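Local coordinates for benzoate transport porin BenP (Acinetobacter baumannii AB307-0294, PDB 5DL8), which probably lets small solutes, benzoate among them, cross the outer membrane as a calcium-binding beta-barrel porin of the OprD family, at residues T29-Y34 against S145-T150; Y342-D347 against K355-E360; T22-K27 against K59-D64. One frame throughout, in Å; residues are numbered along the deposited sequence.

Interaction 1: T29-Y34 against S145-T150; sequences TLKNAY and SRQLLT
Arg146 meets Lys31 through its backbone: Lys31 NZ reaches Arg146 O in a weak hydrogen bond of 3.4 Å, backed by a water that accepts from Lys31 NZ at 2.7 Å and donates to Arg146 O. The side chain of Arg146 turns away from the strand, where NH1 binds Ser145 OG, and its guanidinium gathers with those of Arg178 and Arg398. Gln147 comes next and carries most of the loop's share of the contact. Its carbonyl oxygen takes a second bond from the same ammonium, Lys31 NZ to Gln147 O at 3.2 Å, lying in the carbonyl plane on a lone pair. Residues 145-150 belong to the long connection between strands 132-133 and 151-153, consistent with the inward-folded constriction loop (L3) of such porins; strand 25-39 is one of the wall strands it touches. With CG anti to the backbone N (chi1 -180°) and a bend at chi2, the Gln147 side chain slides past that of Lys31 in the opposite direction and reaches the wall. There Gln147 NE2 donates to Lys31 O at 3.2 Å, nearly straight at 166°; the acceptor lies close to the amide plane, but the donor stands 47° above the carbonyl plane. Gln147 NE2 also hydrogen-bonds Ser51 OG on strand 47-65, its stronger polar partner. The other amide atom, Gln147 OE1, rests against the aliphatic run of Lys31, 3.4 Å from CD, while NE2 sits 3.7 Å from Ala33 CB. Farther along, Leu149 closes the edge of the contact, its CD1 4.2 Å from Lys31 NZ, and its backbone N is held by Gln83 OE1.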
loop_
_atom_site.group_PDB
_atom_site.type_symbol
_atom_site.label_atom_id
_atom_site.label_comp_id
_atom_site.label_asym_id
_atom_site.label_seq_id
_atom_site.Cartn_x
_atom_site.Cartn_y
_atom_site.Cartn_z
ATOM N N THR A 29 -7.562 -15.287 8.935
ATOM C CA THR A 29 -7.004 -15.563 7.629
ATOM C C THR A 29 -5.911 -16.674 7.650
ATOM O O THR A 29 -5.306 -16.964 8.639
ATOM C CB THR A 29 -6.388 -14.320 6.896
ATOM O OG1 THR A 29 -5.175 -13.957 7.501
ATOM C CG2 THR A 29 -7.295 -13.058 6.836
ATOM N N LEU A 30 -5.709 -17.205 6.438
ATOM C CA LEU A 30 -4.684 -18.091 5.973
ATOM C C LEU A 30 -4.202 -17.591 4.612
ATOM O O LEU A 30 -4.957 -17.179 3.719
ATOM C CB LEU A 30 -5.155 -19.579 5.836
ATOM C CG LEU A 30 -5.749 -20.265 7.067
ATOM C CD1 LEU A 30 -6.478 -21.539 6.696
ATOM C CD2 LEU A 30 -4.715 -20.598 8.085
ATOM N N LYS A 31 -2.891 -17.658 4.496
ATOM C CA LYS A 31 -2.194 -17.367 3.268
ATOM C C LYS A 31 -1.005 -18.367 2.992
ATOM O O LYS A 31 0.038 -18.376 3.711
ATOM C CB LYS A 31 -1.612 -15.943 3.372
ATOM C CG LYS A 31 -1.175 -15.434 1.971
ATOM C CD LYS A 31 -0.619 -14.003 1.962
ATOM C CE LYS A 31 -1.769 -12.979 1.920
ATOM N NZ LYS A 31 -1.181 -11.555 2.040
ATOM N N ASN A 32 -1.099 -19.030 1.877
ATOM C CA ASN A 32 -0.053 -19.847 1.306
ATOM C C ASN A 32 0.468 -18.994 0.180
ATOM O O ASN A 32 -0.243 -18.788 -0.805
ATOM C CB ASN A 32 -0.627 -21.136 0.718
ATOM C CG ASN A 32 0.466 -22.187 0.269
ATOM O OD1 ASN A 32 1.102 -22.102 -0.790
ATOM N ND2 ASN A 32 0.603 -23.224 1.070
ATOM N N ALA A 33 1.727 -18.581 0.283
ATOM C CA ALA A 33 2.303 -17.579 -0.637
ATOM C C ALA A 33 3.564 -18.097 -1.268
ATOM O O ALA A 33 4.523 -18.408 -0.553
ATOM C CB ALA A 33 2.650 -16.260 0.134
ATOM N N TYR A 34 3.599 -18.129 -2.592
ATOM C CA TYR A 34 4.813 -18.386 -3.351
ATOM C C TYR A 34 5.197 -17.133 -4.160
ATOM O O TYR A 34 4.405 -16.632 -5.013
ATOM C CB TYR A 34 4.594 -19.568 -4.270
ATOM C CG TYR A 34 5.668 -19.805 -5.280
ATOM C CD1 TYR A 34 6.841 -20.378 -4.941
ATOM C CD2 TYR A 34 5.444 -19.480 -6.630
ATOM C CE1 TYR A 34 7.856 -20.564 -5.911
ATOM C CE2 TYR A 34 6.365 -19.730 -7.595
ATOM C CZ TYR A 34 7.584 -20.217 -7.208
ATOM O OH TYR A 34 8.485 -20.351 -8.163
ATOM N N SER A 145 0.814 -6.961 -0.205
ATOM C CA SER A 145 1.304 -7.472 -1.536
ATOM C C SER A 145 2.140 -8.842 -1.408
ATOM O O SER A 145 2.425 -9.641 -2.437
ATOM C CB SER A 145 2.176 -6.355 -2.209
ATOM O OG SER A 145 3.384 -6.115 -1.441
ATOM N N ARG A 146 2.517 -9.154 -0.172
ATOM C CA ARG A 146 3.465 -10.279 -0.024
ATOM C C ARG A 146 2.907 -11.344 0.959
ATOM O O ARG A 146 1.900 -11.964 0.618
ATOM C CB ARG A 146 4.845 -9.728 0.364
ATOM C CG ARG A 146 5.529 -8.782 -0.625
ATOM C CD ARG A 146 5.619 -9.376 -1.979
ATOM N NE ARG A 146 6.652 -8.742 -2.800
ATOM C CZ ARG A 146 6.598 -7.506 -3.370
ATOM N NH1 ARG A 146 5.559 -6.656 -3.207
ATOM N NH2 ARG A 146 7.661 -7.102 -4.061
ATOM N N GLN A 147 3.485 -11.467 2.164
ATOM C CA GLN A 147 3.006 -12.398 3.124
ATOM C C GLN A 147 2.337 -11.680 4.283
ATOM O O GLN A 147 1.148 -11.285 4.148
ATOM C CB GLN A 147 4.129 -13.377 3.533
ATOM C CG GLN A 147 3.784 -14.442 4.540
ATOM C CD GLN A 147 2.460 -15.142 4.282
ATOM O OE1 GLN A 147 1.398 -14.594 4.587
ATOM N NE2 GLN A 147 2.509 -16.388 3.793
ATOM N N LEU A 148 3.023 -11.431 5.384
ATOM C CA LEU A 148 2.357 -10.639 6.502
ATOM C C LEU A 148 2.210 -9.110 6.100
ATOM O O LEU A 148 2.824 -8.667 5.092
ATOM C CB LEU A 148 3.028 -10.890 7.839
ATOM C CG LEU A 148 3.205 -12.385 8.238
ATOM C CD1 LEU A 148 3.728 -12.511 9.670
ATOM C CD2 LEU A 148 1.830 -13.071 8.079
ATOM N N LEU A 149 1.375 -8.379 6.829
ATOM C CA LEU A 149 0.921 -6.996 6.479
ATOM C C LEU A 149 1.604 -5.926 7.378
ATOM O O LEU A 149 1.839 -6.074 8.613
ATOM C CB LEU A 149 -0.542 -6.890 6.749
ATOM C CG LEU A 149 -1.607 -7.360 5.752
ATOM C CD1 LEU A 149 -1.243 -8.566 4.973
ATOM C CD2 LEU A 149 -2.991 -7.515 6.367
ATOM N N THR A 150 2.006 -4.858 6.730
ATOM C CA THR A 150 2.575 -3.654 7.385
ATOM C C THR A 150 1.515 -3.018 8.293
ATOM O O THR A 150 0.338 -2.939 7.950
ATOM C CB THR A 150 3.066 -2.682 6.289
ATOM O OG1 THR A 150 3.923 -3.439 5.439
ATOM C CG2 THR A 150 3.843 -1.385 6.802
HETATM O O HOH W 1 -0.843 -11.291 -0.633
#

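Interaction 2: Y342-D347 against K355-E360; sequences YVYGHD and KNHETE
The Tyr344 ring takes the methyl of Thr359 at its edge, in the ring plane, with Tyr344 CD1 3.7 Å from Thr359 CG2. Farther out, the same ring lies obliquely beside His357, the two planes at 35°, and Tyr344 OH lies 3.8 Å from His357 CB. Tyr342 approaches Thr359 from a different side, again obliquely, bringing Tyr342 OH within 3.7 Å of Thr359 CG2. Both tyrosines thus touch this methyl, which Thr359 turns to them by setting CG2 anti to its carbonyl carbon (chi1 61°, measured to OG1). The His346 imidazole has Asp347 CG over one face, offset toward the rim, and its NE2 is bonded to Tyr321 OH. These two strands form the antiparallel hairpin of strands 336-349 and 355-368, a part of the porin barrel wall near the calcium bound through Val388, Gly391 and Asp393. Val343 with Glu360 and Gly345 with Glu358 are its hydrogen-bonded pairs; Tyr344 with Thr359 is the non-hydrogen-bonded pair between them. In the Gly345 pair, Glu358 N reaches Gly345 O at 2.8 Å and Gly345 N reaches Glu358 O at 2.9 Å. On the face opposite Tyr344 and Thr359, both glutamates find polar partners outside the hairpin: Glu358 bridges Lys315 and Tyr386, and Glu360 binds Thr311 OG1 and Ala310 N. Toward the turn, Asp347 OD1 and Lys355 NZ stand 4.4 Å apart, too far for a salt bridge, while Asp347 OD2 pairs with Lys319.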
loop_
_atom_site.group_PDB
_atom_site.type_symbol
_atom_site.label_atom_id
_atom_site.label_comp_id
_atom_site.label_asym_id
_atom_site.label_seq_id
_atom_site.Cartn_x
_atom_site.Cartn_y
_atom_site.Cartn_z
ATOM N N TYR A 342 0.354 -2.446 -18.622
ATOM C CA TYR A 342 1.622 -2.256 -19.319
ATOM C C TYR A 342 2.079 -0.772 -19.103
ATOM O O TYR A 342 1.269 0.084 -19.290
ATOM C CB TYR A 342 1.474 -2.472 -20.829
ATOM C CG TYR A 342 2.802 -2.552 -21.631
ATOM C CD1 TYR A 342 3.452 -3.804 -21.739
ATOM C CD2 TYR A 342 3.392 -1.432 -22.334
ATOM C CE1 TYR A 342 4.635 -3.970 -22.458
ATOM C CE2 TYR A 342 4.595 -1.605 -23.110
ATOM C CZ TYR A 342 5.204 -2.890 -23.146
ATOM O OH TYR A 342 6.375 -3.291 -23.838
ATOM N N VAL A 343 3.314 -0.525 -18.698
ATOM C CA VAL A 343 3.903 0.776 -18.517
ATOM C C VAL A 343 5.223 0.857 -19.250
ATOM O O VAL A 343 6.043 -0.049 -19.167
ATOM C CB VAL A 343 4.141 1.053 -17.026
ATOM C CG1 VAL A 343 4.550 2.486 -16.689
ATOM C CG2 VAL A 343 2.892 0.816 -16.274
ATOM N N TYR A 344 5.443 1.976 -19.955
ATOM C CA TYR A 344 6.711 2.341 -20.516
ATOM C C TYR A 344 7.145 3.661 -19.866
ATOM O O TYR A 344 6.331 4.554 -19.692
ATOM C CB TYR A 344 6.568 2.491 -22.023
ATOM C CG TYR A 344 7.762 3.073 -22.760
ATOM C CD1 TYR A 344 8.772 2.253 -23.182
ATOM C CD2 TYR A 344 7.843 4.429 -23.085
ATOM C CE1 TYR A 344 9.874 2.745 -23.880
ATOM C CE2 TYR A 344 8.941 4.932 -23.826
ATOM C CZ TYR A 344 9.966 4.065 -24.174
ATOM O OH TYR A 344 11.069 4.441 -24.890
ATOM N N GLY A 345 8.423 3.740 -19.488
ATOM C CA GLY A 345 9.030 4.895 -18.870
ATOM C C GLY A 345 10.347 5.236 -19.620
ATOM O O GLY A 345 11.090 4.318 -20.094
ATOM N N HIS A 346 10.616 6.539 -19.783
ATOM C CA HIS A 346 11.832 7.039 -20.482
ATOM C C HIS A 346 12.214 8.391 -19.953
ATOM O O HIS A 346 11.556 8.866 -18.981
ATOM C CB HIS A 346 11.606 7.079 -22.018
ATOM C CG HIS A 346 10.661 8.153 -22.458
ATOM N ND1 HIS A 346 10.904 8.961 -23.533
ATOM C CD2 HIS A 346 9.481 8.560 -21.954
ATOM C CE1 HIS A 346 9.904 9.798 -23.687
ATOM N NE2 HIS A 346 9.041 9.588 -22.727
ATOM N N ASP A 347 13.206 9.012 -20.588
ATOM C CA ASP A 347 13.729 10.335 -20.186
ATOM C C ASP A 347 14.404 10.440 -18.779
ATOM O O ASP A 347 14.698 11.548 -18.301
ATOM C CB ASP A 347 12.672 11.495 -20.346
ATOM C CG ASP A 347 12.577 12.022 -21.772
ATOM O OD1 ASP A 347 13.263 11.491 -22.687
ATOM O OD2 ASP A 347 11.767 12.936 -21.982
ATOM N N LYS A 355 21.089 7.516 -21.439
ATOM C CA LYS A 355 19.654 7.646 -21.549
ATOM C C LYS A 355 19.051 6.254 -21.363
ATOM O O LYS A 355 19.541 5.290 -21.946
ATOM C CB LYS A 355 19.278 8.170 -22.902
ATOM C CG LYS A 355 19.931 9.505 -23.281
ATOM C CD LYS A 355 19.264 10.087 -24.520
ATOM C CE LYS A 355 17.964 10.752 -24.094
ATOM N NZ LYS A 355 16.820 10.274 -24.895
ATOM N N ASN A 356 18.006 6.152 -20.536
ATOM C CA ASN A 356 17.444 4.857 -20.240
ATOM C C ASN A 356 15.966 4.794 -20.546
ATOM O O ASN A 356 15.310 5.787 -20.631
ATOM C CB ASN A 356 17.765 4.518 -18.758
ATOM C CG ASN A 356 17.919 3.058 -18.491
ATOM O OD1 ASN A 356 17.752 2.250 -19.355
ATOM N ND2 ASN A 356 18.208 2.717 -17.252
ATOM N N HIS A 357 15.440 3.563 -20.635
ATOM C CA HIS A 357 14.038 3.342 -20.757
ATOM C C HIS A 357 13.673 2.009 -20.204
ATOM O O HIS A 357 14.517 1.066 -20.181
ATOM C CB HIS A 357 13.585 3.586 -22.240
ATOM C CG HIS A 357 14.151 2.649 -23.281
ATOM N ND1 HIS A 357 13.666 1.373 -23.506
ATOM C CD2 HIS A 357 15.105 2.834 -24.221
ATOM C CE1 HIS A 357 14.328 0.792 -24.495
ATOM N NE2 HIS A 357 15.187 1.671 -24.962
ATOM N N GLU A 358 12.410 1.854 -19.772
ATOM C CA GLU A 358 12.043 0.561 -19.141
ATOM C C GLU A 358 10.563 0.260 -19.319
ATOM O O GLU A 358 9.772 1.175 -19.567
ATOM C CB GLU A 358 12.422 0.582 -17.644
ATOM C CG GLU A 358 11.624 1.651 -16.925
ATOM C CD GLU A 358 12.046 1.968 -15.494
ATOM O OE1 GLU A 358 11.370 2.888 -14.865
ATOM O OE2 GLU A 358 13.015 1.290 -14.991
ATOM N N THR A 359 10.200 -0.997 -19.220
ATOM C CA THR A 359 8.829 -1.436 -19.355
ATOM C C THR A 359 8.473 -2.371 -18.254
ATOM O O THR A 359 9.320 -3.158 -17.801
ATOM C CB THR A 359 8.491 -2.131 -20.745
ATOM O OG1 THR A 359 9.289 -3.309 -20.933
ATOM C CG2 THR A 359 8.695 -1.223 -21.892
ATOM N N GLU A 360 7.223 -2.358 -17.824
ATOM C CA GLU A 360 6.735 -3.363 -16.839
ATOM C C GLU A 360 5.328 -3.808 -17.231
ATOM O O GLU A 360 4.456 -2.971 -17.437
ATOM C CB GLU A 360 6.666 -2.794 -15.443
ATOM C CG GLU A 360 6.343 -3.879 -14.358
ATOM C CD GLU A 360 6.149 -3.346 -12.932
ATOM O OE1 GLU A 360 7.094 -2.704 -12.381
ATOM O OE2 GLU A 360 5.050 -3.585 -12.369
#

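Interaction 3: T22-K27 against K59-D64; sequences TEDEWK and KSKMHD
Asp24 reaches across to the backbone of the facing segment 59-64, and Lys61 N donates to Asp24 OD1 at 3.0 Å, an almost straight bond. The torsion that permits this sets the carboxylate beside the backbone N of Asp24 (chi1 -68°), turning OD1 to the neighbour; the N-H arrives on the anti side of the oxygen, somewhat out of the carboxylate plane. The second oxygen, OD2, has a weak bond to Tyr58 OH. Lys61 carries CG between its own backbone N and carbonyl carbon (chi1 70°), then runs extended, so that its aliphatic part passes along the backbone of Thr22: Thr22 O is 3.2 Å from Lys61 CD and 3.3 Å from Lys61 CB. The same CD rests over one face of the His63 ring, offset toward the rim, and the ring is tied back by a weak bond from His63 ND1 to Lys61 O. The ammonium of Lys61 points off from residues 22-27. Glu25 and Lys59 lie side by side and point the same way, both with CG beside the backbone N. Lys59 bends at chi3, and Glu25 OE1 lies 3.9 Å from Lys59 CD; NZ remains 4.2 Å from OE1, beyond a salt bridge. Between their backbones run two hydrogen bonds, Lys59 N to Glu25 O at 2.8 Å and Glu25 N to Lys59 O at 3.0 Å. Lys59 O also accepts from Gln21 NE2, while Ser60 OG turns to Ala78 N. Trp26, which follows Glu25, stacks on Phe407. The Glu25-Lys59 pair, antiparallel and hydrogen-bonded, belongs to the open end of the beta hairpin of strands 25-39 and 47-65, where the first barrel strand meets the C-terminal one, as expected at the periplasmic rim of a porin.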
loop_
_atom_site.group_PDB
_atom_site.type_symbol
_atom_site.label_atom_id
_atom_site.label_comp_id
_atom_site.label_asym_id
_atom_site.label_seq_id
_atom_site.Cartn_x
_atom_site.Cartn_y
_atom_site.Cartn_z
ATOM N N THR A 22 -21.083 -0.778 15.918
ATOM C CA THR A 22 -22.013 -1.330 16.951
ATOM C C THR A 22 -21.660 -2.766 17.412
ATOM O O THR A 22 -21.962 -3.141 18.559
ATOM C CB THR A 22 -23.521 -1.309 16.505
ATOM O OG1 THR A 22 -23.644 -1.905 15.216
ATOM C CG2 THR A 22 -24.117 0.105 16.478
ATOM N N GLU A 23 -21.036 -3.555 16.526
ATOM C CA GLU A 23 -20.715 -4.986 16.766
ATOM C C GLU A 23 -19.178 -5.276 16.709
ATOM O O GLU A 23 -18.470 -4.738 15.844
ATOM C CB GLU A 23 -21.460 -5.851 15.694
ATOM C CG GLU A 23 -22.999 -6.021 15.806
ATOM C CD GLU A 23 -23.425 -6.709 17.138
ATOM O OE1 GLU A 23 -22.766 -7.690 17.587
ATOM O OE2 GLU A 23 -24.400 -6.257 17.765
ATOM N N ASP A 24 -18.675 -6.158 17.579
ATOM C CA ASP A 24 -17.283 -6.686 17.411
ATOM C C ASP A 24 -17.135 -7.305 16.004
ATOM O O ASP A 24 -18.133 -7.846 15.445
ATOM C CB ASP A 24 -16.912 -7.772 18.415
ATOM C CG ASP A 24 -16.780 -7.277 19.872
ATOM O OD1 ASP A 24 -16.946 -6.122 20.218
ATOM O OD2 ASP A 24 -16.456 -8.118 20.712
ATOM N N GLU A 25 -15.928 -7.164 15.436
ATOM C CA GLU A 25 -15.545 -7.694 14.117
ATOM C C GLU A 25 -14.245 -8.466 14.367
ATOM O O GLU A 25 -13.292 -7.932 14.936
ATOM C CB GLU A 25 -15.295 -6.586 13.046
ATOM C CG GLU A 25 -16.564 -5.828 12.559
ATOM C CD GLU A 25 -16.330 -4.416 11.959
ATOM O OE1 GLU A 25 -15.240 -4.048 11.487
ATOM O OE2 GLU A 25 -17.278 -3.618 11.955
ATOM N N TRP A 26 -14.272 -9.762 14.018
ATOM C CA TRP A 26 -13.095 -10.622 13.970
ATOM C C TRP A 26 -12.747 -10.996 12.508
ATOM O O TRP A 26 -13.662 -11.136 11.664
ATOM C CB TRP A 26 -13.380 -11.878 14.720
ATOM C CG TRP A 26 -13.703 -11.781 16.151
ATOM C CD1 TRP A 26 -14.925 -11.514 16.688
ATOM C CD2 TRP A 26 -12.843 -12.074 17.226
ATOM N NE1 TRP A 26 -14.854 -11.567 18.008
ATOM C CE2 TRP A 26 -13.588 -11.912 18.387
ATOM C CE3 TRP A 26 -11.464 -12.405 17.322
ATOM C CZ2 TRP A 26 -13.046 -12.111 19.681
ATOM C CZ3 TRP A 26 -10.889 -12.600 18.611
ATOM C CH2 TRP A 26 -11.693 -12.458 19.780
ATOM N N LYS A 27 -11.455 -11.182 12.191
ATOM C CA LYS A 27 -11.090 -11.687 10.852
ATOM C C LYS A 27 -10.037 -12.722 11.056
ATOM O O LYS A 27 -9.033 -12.405 11.661
ATOM C CB LYS A 27 -10.567 -10.552 9.982
ATOM C CG LYS A 27 -10.571 -10.857 8.491
ATOM C CD LYS A 27 -10.266 -9.720 7.473
ATOM C CE LYS A 27 -9.256 -8.682 7.963
ATOM N NZ LYS A 27 -9.048 -7.621 6.892
ATOM N N LYS A 59 -11.449 -6.261 16.304
ATOM C CA LYS A 59 -11.863 -4.894 16.521
ATOM C C LYS A 59 -13.098 -4.783 17.291
ATOM O O LYS A 59 -14.185 -5.042 16.746
ATOM C CB LYS A 59 -12.237 -4.255 15.224
ATOM C CG LYS A 59 -11.137 -4.207 14.220
ATOM C CD LYS A 59 -11.621 -3.519 12.960
ATOM C CE LYS A 59 -12.125 -2.142 13.328
ATOM N NZ LYS A 59 -12.082 -1.327 12.093
ATOM N N SER A 60 -12.985 -4.294 18.504
ATOM C CA SER A 60 -14.174 -4.128 19.316
ATOM C C SER A 60 -15.204 -3.122 18.780
ATOM O O SER A 60 -14.892 -2.136 18.122
ATOM C CB SER A 60 -13.845 -3.787 20.776
ATOM O OG SER A 60 -13.525 -2.422 20.936
ATOM N N LYS A 61 -16.458 -3.395 19.110
ATOM C CA LYS A 61 -17.451 -2.332 19.079
ATOM C C LYS A 61 -16.986 -1.192 20.014
ATOM O O LYS A 61 -16.191 -1.383 20.957
ATOM C CB LYS A 61 -18.851 -2.840 19.506
ATOM C CG LYS A 61 -19.022 -3.218 20.986
ATOM C CD LYS A 61 -20.444 -3.766 21.282
ATOM C CE LYS A 61 -20.504 -4.766 22.450
ATOM N NZ LYS A 61 -21.820 -5.447 22.617
ATOM N N MET A 62 -17.513 -0.016 19.734
ATOM C CA MET A 62 -17.350 1.120 20.638
ATOM C C MET A 62 -18.328 0.978 21.797
ATOM O O MET A 62 -19.518 0.789 21.629
ATOM C CB MET A 62 -17.493 2.452 19.891
ATOM C CG MET A 62 -16.353 2.743 18.911
ATOM S SD MET A 62 -14.611 2.481 19.427
ATOM C CE MET A 62 -14.409 3.877 20.562
ATOM N N HIS A 63 -17.826 1.032 23.001
ATOM C CA HIS A 63 -18.702 0.838 24.132
ATOM C C HIS A 63 -19.027 2.157 24.753
ATOM O O HIS A 63 -18.146 2.910 25.080
ATOM C CB HIS A 63 -18.039 -0.011 25.182
ATOM C CG HIS A 63 -18.148 -1.482 24.956
ATOM N ND1 HIS A 63 -17.321 -2.177 24.073
ATOM C CD2 HIS A 63 -18.928 -2.408 25.569
ATOM C CE1 HIS A 63 -17.621 -3.462 24.129
ATOM N NE2 HIS A 63 -18.587 -3.624 25.031
ATOM N N ASP A 64 -20.323 2.371 24.919
ATOM C CA ASP A 64 -20.903 3.448 25.748
ATOM C C ASP A 64 -20.387 3.433 27.221
ATOM O O ASP A 64 -20.666 2.497 27.940
ATOM C CB ASP A 64 -22.482 3.368 25.788
ATOM C CG ASP A 64 -23.177 3.856 24.475
ATOM O OD1 ASP A 64 -22.554 4.257 23.498
ATOM O OD2 ASP A 64 -24.406 3.851 24.440
#

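In the fold
Interactions 1 and 3 share strand 25-39: residues 22-27 meet residues 59-64 of the neighbouring strand 47-65 where strand 25-39 begins, and residues 29-34 meet the inward loop, their centres 25 Å apart. Interaction 2 lies elsewhere in the wall, its centre 29 Å from that of interaction 1 and 47 Å from that of interaction 3, on the opposite side of the chain's centre from the latter. Interactions 1 and 2 come within about 9 Å at their nearest atoms without touching. Each of these two also lies toward a calcium site: the side chain of Arg146 is about 10 Å from that of the calcium ligand Phe39, and Asn356's side chain is about 7 Å from a bound calcium.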